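Carboxypeptidase D (PDB 3MN8) releases C-terminal arginine and lysine residues from peptides and proteins as a zinc-dependent carboxypeptidase, thereby processing growth factors, peptide hormones and neuropeptides. Local coordinates at residues Ile339-Asp353 with Arg367-Thr379. Sequence-based numbering, arbitrary orientation.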
loop_
_atom_site.group_PDB
_atom_site.type_symbol
_atom_site.label_atom_id
_atom_site.label_comp_id
_atom_site.label_asym_id
_atom_site.label_seq_id
_atom_site.Cartn_x
_atom_site.Cartn_y
_atom_site.Cartn_z
ATOM N N ILE A 339 0.966 5.725 -16.843
ATOM C CA ILE A 339 1.505 4.941 -17.938
ATOM C C ILE A 339 2.317 3.781 -17.430
ATOM O O ILE A 339 2.503 3.590 -16.223
ATOM C CB ILE A 339 2.449 5.753 -18.840
ATOM C CG1 ILE A 339 3.591 6.331 -17.991
ATOM C CG2 ILE A 339 1.672 6.823 -19.613
ATOM C CD1 ILE A 339 4.651 7.102 -18.774
ATOM N N LYS A 340 2.800 3.005 -18.386
ATOM C CA LYS A 340 3.613 1.851 -18.094
ATOM C C LYS A 340 4.225 1.407 -19.401
ATOM O O LYS A 340 3.709 1.751 -20.479
ATOM C CB LYS A 340 2.786 0.729 -17.458
ATOM C CG LYS A 340 1.686 0.122 -18.314
ATOM C CD LYS A 340 1.099 -1.078 -17.575
ATOM C CE LYS A 340 -0.085 -1.683 -18.285
ATOM N NZ LYS A 340 -0.764 -2.653 -17.379
ATOM N N GLY A 341 5.337 0.678 -19.308
ATOM C CA GLY A 341 6.043 0.258 -20.502
ATOM C C GLY A 341 7.341 -0.478 -20.270
ATOM O O GLY A 341 7.681 -0.886 -19.153
ATOM N N LEU A 342 8.077 -0.646 -21.358
ATOM C CA LEU A 342 9.312 -1.399 -21.322
ATOM C C LEU A 342 10.460 -0.566 -21.818
ATOM O O LEU A 342 10.355 0.121 -22.840
ATOM C CB LEU A 342 9.202 -2.639 -22.200
ATOM C CG LEU A 342 8.048 -3.588 -21.870
ATOM C CD1 LEU A 342 7.964 -4.643 -22.954
ATOM C CD2 LEU A 342 8.193 -4.220 -20.476
ATOM N N VAL A 343 11.561 -0.627 -21.086
ATOM C CA VAL A 343 12.804 -0.083 -21.582
ATOM C C VAL A 343 13.572 -1.301 -22.037
ATOM O O VAL A 343 13.845 -2.224 -21.259
ATOM C CB VAL A 343 13.579 0.696 -20.512
ATOM C CG1 VAL A 343 14.929 1.145 -21.053
ATOM C CG2 VAL A 343 12.751 1.877 -20.027
ATOM N N THR A 344 13.900 -1.310 -23.318
ATOM C CA THR A 344 14.426 -2.506 -23.925
ATOM C C THR A 344 15.682 -2.250 -24.747
ATOM O O THR A 344 15.992 -1.111 -25.107
ATOM C CB THR A 344 13.378 -3.136 -24.833
ATOM O OG1 THR A 344 13.765 -4.478 -25.133
ATOM C CG2 THR A 344 13.247 -2.332 -26.130
ATOM N N ASP A 345 16.398 -3.338 -25.005
ATOM C CA ASP A 345 17.509 -3.387 -25.938
ATOM C C ASP A 345 17.094 -2.952 -27.311
ATOM O O ASP A 345 15.898 -2.810 -27.604
ATOM C CB ASP A 345 17.921 -4.843 -26.128
ATOM C CG ASP A 345 19.180 -5.167 -25.435
ATOM O OD1 ASP A 345 19.545 -6.364 -25.403
ATOM O OD2 ASP A 345 19.801 -4.214 -24.929
ATOM N N ALA A 346 18.108 -2.797 -28.159
ATOM C CA ALA A 346 17.933 -2.848 -29.604
ATOM C C ALA A 346 17.650 -4.297 -29.967
ATOM O O ALA A 346 16.882 -4.570 -30.892
ATOM C CB ALA A 346 19.175 -2.354 -30.321
ATOM N N SER A 347 18.279 -5.216 -29.227
ATOM C CA SER A 347 17.916 -6.632 -29.268
ATOM C C SER A 347 16.461 -6.808 -28.862
ATOM O O SER A 347 15.937 -7.915 -28.893
ATOM C CB SER A 347 18.781 -7.451 -28.300
ATOM O OG SER A 347 20.162 -7.340 -28.605
ATOM N N GLY A 348 15.817 -5.714 -28.461
ATOM C CA GLY A 348 14.462 -5.775 -27.945
ATOM C C GLY A 348 14.427 -6.527 -26.628
ATOM O O GLY A 348 13.477 -7.249 -26.333
ATOM N N PHE A 349 15.478 -6.340 -25.836
ATOM C CA PHE A 349 15.698 -7.112 -24.625
ATOM C C PHE A 349 15.742 -6.217 -23.385
ATOM O O PHE A 349 16.469 -5.224 -23.350
ATOM C CB PHE A 349 17.001 -7.913 -24.728
ATOM C CG PHE A 349 17.245 -8.781 -23.547
ATOM C CD1 PHE A 349 16.820 -10.102 -23.547
ATOM C CD2 PHE A 349 17.839 -8.266 -22.405
ATOM C CE1 PHE A 349 17.014 -10.913 -22.437
ATOM C CE2 PHE A 349 18.040 -9.068 -21.289
ATOM C CZ PHE A 349 17.623 -10.393 -21.308
ATOM N N PRO A 350 14.986 -6.592 -22.343
ATOM C CA PRO A 350 14.723 -5.690 -21.218
ATOM C C PRO A 350 15.970 -5.171 -20.528
ATOM O O PRO A 350 16.859 -5.957 -20.206
ATOM C CB PRO A 350 13.914 -6.561 -20.241
ATOM C CG PRO A 350 14.180 -7.957 -20.643
ATOM C CD PRO A 350 14.400 -7.926 -22.128
ATOM N N ILE A 351 16.018 -3.860 -20.303
ATOM C CA ILE A 351 17.051 -3.270 -19.464
ATOM C C ILE A 351 16.542 -3.087 -18.034
ATOM O O ILE A 351 15.569 -2.362 -17.783
ATOM C CB ILE A 351 17.527 -1.910 -19.995
ATOM C CG1 ILE A 351 17.818 -1.982 -21.496
ATOM C CG2 ILE A 351 18.758 -1.466 -19.237
ATOM C CD1 ILE A 351 18.126 -0.626 -22.125
ATOM N N ALA A 352 17.207 -3.744 -17.095
ATOM C CA ALA A 352 16.797 -3.699 -15.704
ATOM C C ALA A 352 17.460 -2.514 -15.038
ATOM O O ALA A 352 18.536 -2.091 -15.451
ATOM C CB ALA A 352 17.179 -4.977 -15.014
ATOM N N ASP A 353 16.811 -1.967 -14.020
ATOM C CA ASP A 353 17.345 -0.797 -13.319
ATOM C C ASP A 353 17.542 0.451 -14.184
ATOM O O ASP A 353 18.290 1.357 -13.824
ATOM C CB ASP A 353 18.653 -1.150 -12.618
ATOM C CG ASP A 353 18.469 -1.335 -11.126
ATOM O OD1 ASP A 353 18.737 -0.374 -10.379
ATOM O OD2 ASP A 353 18.046 -2.429 -10.696
ATOM N N ARG A 367 12.460 3.089 -11.415
ATOM C CA ARG A 367 13.527 2.156 -11.748
ATOM C C ARG A 367 12.911 0.895 -12.348
ATOM O O ARG A 367 12.070 0.255 -11.718
ATOM C CB ARG A 367 14.335 1.848 -10.481
ATOM C CG ARG A 367 15.445 0.859 -10.652
ATOM C CD ARG A 367 15.002 -0.483 -10.117
ATOM N NE ARG A 367 16.065 -1.093 -9.344
ATOM C CZ ARG A 367 16.060 -1.338 -8.036
ATOM N NH1 ARG A 367 15.011 -1.064 -7.268
ATOM N NH2 ARG A 367 17.137 -1.894 -7.501
ATOM N N THR A 368 13.285 0.546 -13.575
ATOM C CA THR A 368 12.655 -0.611 -14.213
ATOM C C THR A 368 12.961 -1.914 -13.490
ATOM O O THR A 368 14.003 -2.058 -12.829
ATOM C CB THR A 368 13.039 -0.783 -15.690
ATOM O OG1 THR A 368 14.429 -1.105 -15.792
ATOM C CG2 THR A 368 12.725 0.486 -16.487
ATOM N N SER A 369 12.036 -2.860 -13.630
ATOM C CA SER A 369 12.166 -4.191 -13.060
ATOM C C SER A 369 13.181 -5.019 -13.856
ATOM O O SER A 369 13.726 -4.565 -14.866
ATOM C CB SER A 369 10.808 -4.887 -13.084
ATOM O OG SER A 369 10.506 -5.336 -14.397
ATOM N N LYS A 370 13.437 -6.241 -13.397
ATOM C CA LYS A 370 14.337 -7.143 -14.107
ATOM C C LYS A 370 13.891 -7.362 -15.543
ATOM O O LYS A 370 14.707 -7.648 -16.408
ATOM C CB LYS A 370 14.458 -8.483 -13.366
ATOM C CG LYS A 370 15.205 -8.366 -12.038
ATOM C CD LYS A 370 14.951 -9.540 -11.094
ATOM C CE LYS A 370 15.648 -9.291 -9.746
ATOM N NZ LYS A 370 15.731 -10.508 -8.887
ATOM N N ARG A 371 12.595 -7.210 -15.790
ATOM C CA ARG A 371 12.048 -7.367 -17.128
ATOM C C ARG A 371 11.881 -6.004 -17.800
ATOM O O ARG A 371 11.228 -5.875 -18.822
ATOM C CB ARG A 371 10.729 -8.171 -17.092
ATOM C CG ARG A 371 10.798 -9.395 -16.148
ATOM C CD ARG A 371 9.905 -10.573 -16.524
ATOM N NE ARG A 371 8.488 -10.299 -16.387
ATOM C CZ ARG A 371 7.657 -10.813 -15.489
ATOM N NH1 ARG A 371 6.402 -10.423 -15.531
ATOM N NH2 ARG A 371 8.041 -11.684 -14.560
ATOM N N GLY A 372 12.491 -4.986 -17.220
ATOM C CA GLY A 372 12.505 -3.667 -17.824
ATOM C C GLY A 372 11.160 -2.977 -17.793
ATOM O O GLY A 372 10.893 -2.068 -18.570
ATOM N N GLU A 373 10.309 -3.409 -16.881
ATOM C CA GLU A 373 8.996 -2.810 -16.747
ATOM C C GLU A 373 9.022 -1.604 -15.825
ATOM O O GLU A 373 9.826 -1.536 -14.892
ATOM C CB GLU A 373 7.992 -3.818 -16.186
ATOM C CG GLU A 373 8.359 -5.266 -16.357
ATOM C CD GLU A 373 7.428 -6.173 -15.569
ATOM O OE1 GLU A 373 6.231 -6.230 -15.931
ATOM O OE2 GLU A 373 7.889 -6.818 -14.590
ATOM N N TYR A 374 8.121 -0.662 -16.085
ATOM C CA TYR A 374 7.905 0.461 -15.187
ATOM C C TYR A 374 6.437 0.863 -15.267
ATOM O O TYR A 374 5.780 0.692 -16.299
ATOM C CB TYR A 374 8.779 1.651 -15.569
ATOM C CG TYR A 374 8.237 2.404 -16.759
ATOM C CD1 TYR A 374 8.633 2.078 -18.059
ATOM C CD2 TYR A 374 7.302 3.425 -16.588
ATOM C CE1 TYR A 374 8.105 2.757 -19.158
ATOM C CE2 TYR A 374 6.777 4.106 -17.674
ATOM C CZ TYR A 374 7.182 3.768 -18.953
ATOM O OH TYR A 374 6.661 4.450 -20.020
ATOM N N TRP A 375 5.924 1.376 -14.157
ATOM C CA TRP A 375 4.599 1.946 -14.113
ATOM C C TRP A 375 4.778 3.314 -13.499
ATOM O O TRP A 375 5.335 3.428 -12.404
ATOM C CB TRP A 375 3.679 1.133 -13.204
ATOM C CG TRP A 375 3.610 -0.312 -13.530
ATOM C CD1 TRP A 375 2.581 -0.971 -14.156
ATOM C CD2 TRP A 375 4.597 -1.302 -13.226
ATOM N NE1 TRP A 375 2.883 -2.309 -14.275
ATOM C CE2 TRP A 375 4.116 -2.536 -13.716
ATOM C CE3 TRP A 375 5.850 -1.265 -12.596
ATOM C CZ2 TRP A 375 4.842 -3.710 -13.599
ATOM C CZ3 TRP A 375 6.571 -2.430 -12.491
ATOM C CH2 TRP A 375 6.068 -3.636 -12.985
ATOM N N ARG A 376 4.318 4.355 -14.184
ATOM C CA ARG A 376 4.430 5.694 -13.632
ATOM C C ARG A 376 3.046 6.274 -13.429
ATOM O O ARG A 376 2.346 6.658 -14.379
ATOM C CB ARG A 376 5.285 6.594 -14.523
ATOM C CG ARG A 376 5.397 8.038 -14.047
ATOM C CD ARG A 376 6.122 8.154 -12.722
ATOM N NE ARG A 376 6.186 9.540 -12.256
ATOM C CZ ARG A 376 6.665 9.927 -11.076
ATOM N NH1 ARG A 376 7.128 9.040 -10.209
ATOM N NH2 ARG A 376 6.685 11.210 -10.758
ATOM N N LEU A 377 2.643 6.310 -12.169
ATOM C CA LEU A 377 1.329 6.814 -11.830
ATOM C C LEU A 377 1.286 8.283 -12.172
ATOM O O LEU A 377 2.190 9.034 -11.820
ATOM C CB LEU A 377 1.061 6.615 -10.342
ATOM C CG LEU A 377 1.149 5.179 -9.842
ATOM C CD1 LEU A 377 0.619 5.108 -8.423
ATOM C CD2 LEU A 377 0.391 4.233 -10.762
ATOM N N LEU A 378 0.227 8.708 -12.840
ATOM C CA LEU A 378 0.124 10.106 -13.220
ATOM C C LEU A 378 -1.288 10.664 -13.068
ATOM O O LEU A 378 -2.281 9.988 -13.279
ATOM C CB LEU A 378 0.651 10.321 -14.650
ATOM C CG LEU A 378 2.164 10.201 -14.916
ATOM C CD1 LEU A 378 2.468 10.197 -16.398
ATOM C CD2 LEU A 378 2.943 11.319 -14.243
ATOM N N THR A 379 -1.346 11.915 -12.664
ATOM C CA THR A 379 -2.549 12.702 -12.726
ATOM C C THR A 379 -2.838 12.938 -14.197
ATOM O O THR A 379 -1.914 12.918 -15.011
ATOM C CB THR A 379 -2.282 14.039 -12.037
ATOM O OG1 THR A 379 -2.207 13.812 -10.624
ATOM C CG2 THR A 379 -3.373 15.070 -12.340
#
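In the transthyretin-like domain that follows the catalytic domain, strand 339-344 pairs antiparallel with edge strand 373-376, and Y374 lies across G341. G341 and Y374 form a hydrogen-bonded pair, G341 N giving to Y374 O at 3.0 Å and Y374 N to G341 O at 3.1 Å. With CG lodged between the backbone N and the carbonyl carbon (chi1 77°), the phenol lies over the neighbouring strand; K340 CA makes a CH-pi contact with its face, and G341 N sits 3.5 Å above its plane, offset toward the rim. I339 closes the ring's edge, its CD1 standing 3.6 Å from Y374 OH, while the hydroxyl itself bonds to L412 O on strand 410-415. An alanine in place of Y374 would probably leave the G341 peptide uncovered, I339 CD1 without its aromatic neighbour and the L412 carbonyl without this partner. On the other face of the sheet, K340 stretches past the indole of W375, CD lying 3.7 Å from W375 CD1, before its ammonium reaches E408 and the L90 carbonyl. V343 N extends the ladder by bonding to G372 O, and D353 N bonds to T368 O farther on. The type I turn S369-G372 packs against P350 and A352. S369 OG accepts from R371 N, an ST turn, and from E373 N just past the turn, and donates to E373 OE2. T368 OG1 donates a hydrogen bond to I351 O, in the carbonyl plane and on a lone pair, at 2.6 Å. Poorly ordered R367 forms a salt bridge, NE meeting D353 OD2 (2.7 Å) from above the carboxylate plane, which stands 86° from the guanidinium plane. This pairing, one edge of a three-strand sheet, belongs to the all-beta transthyretin-like domain of this M14 carboxypeptidase.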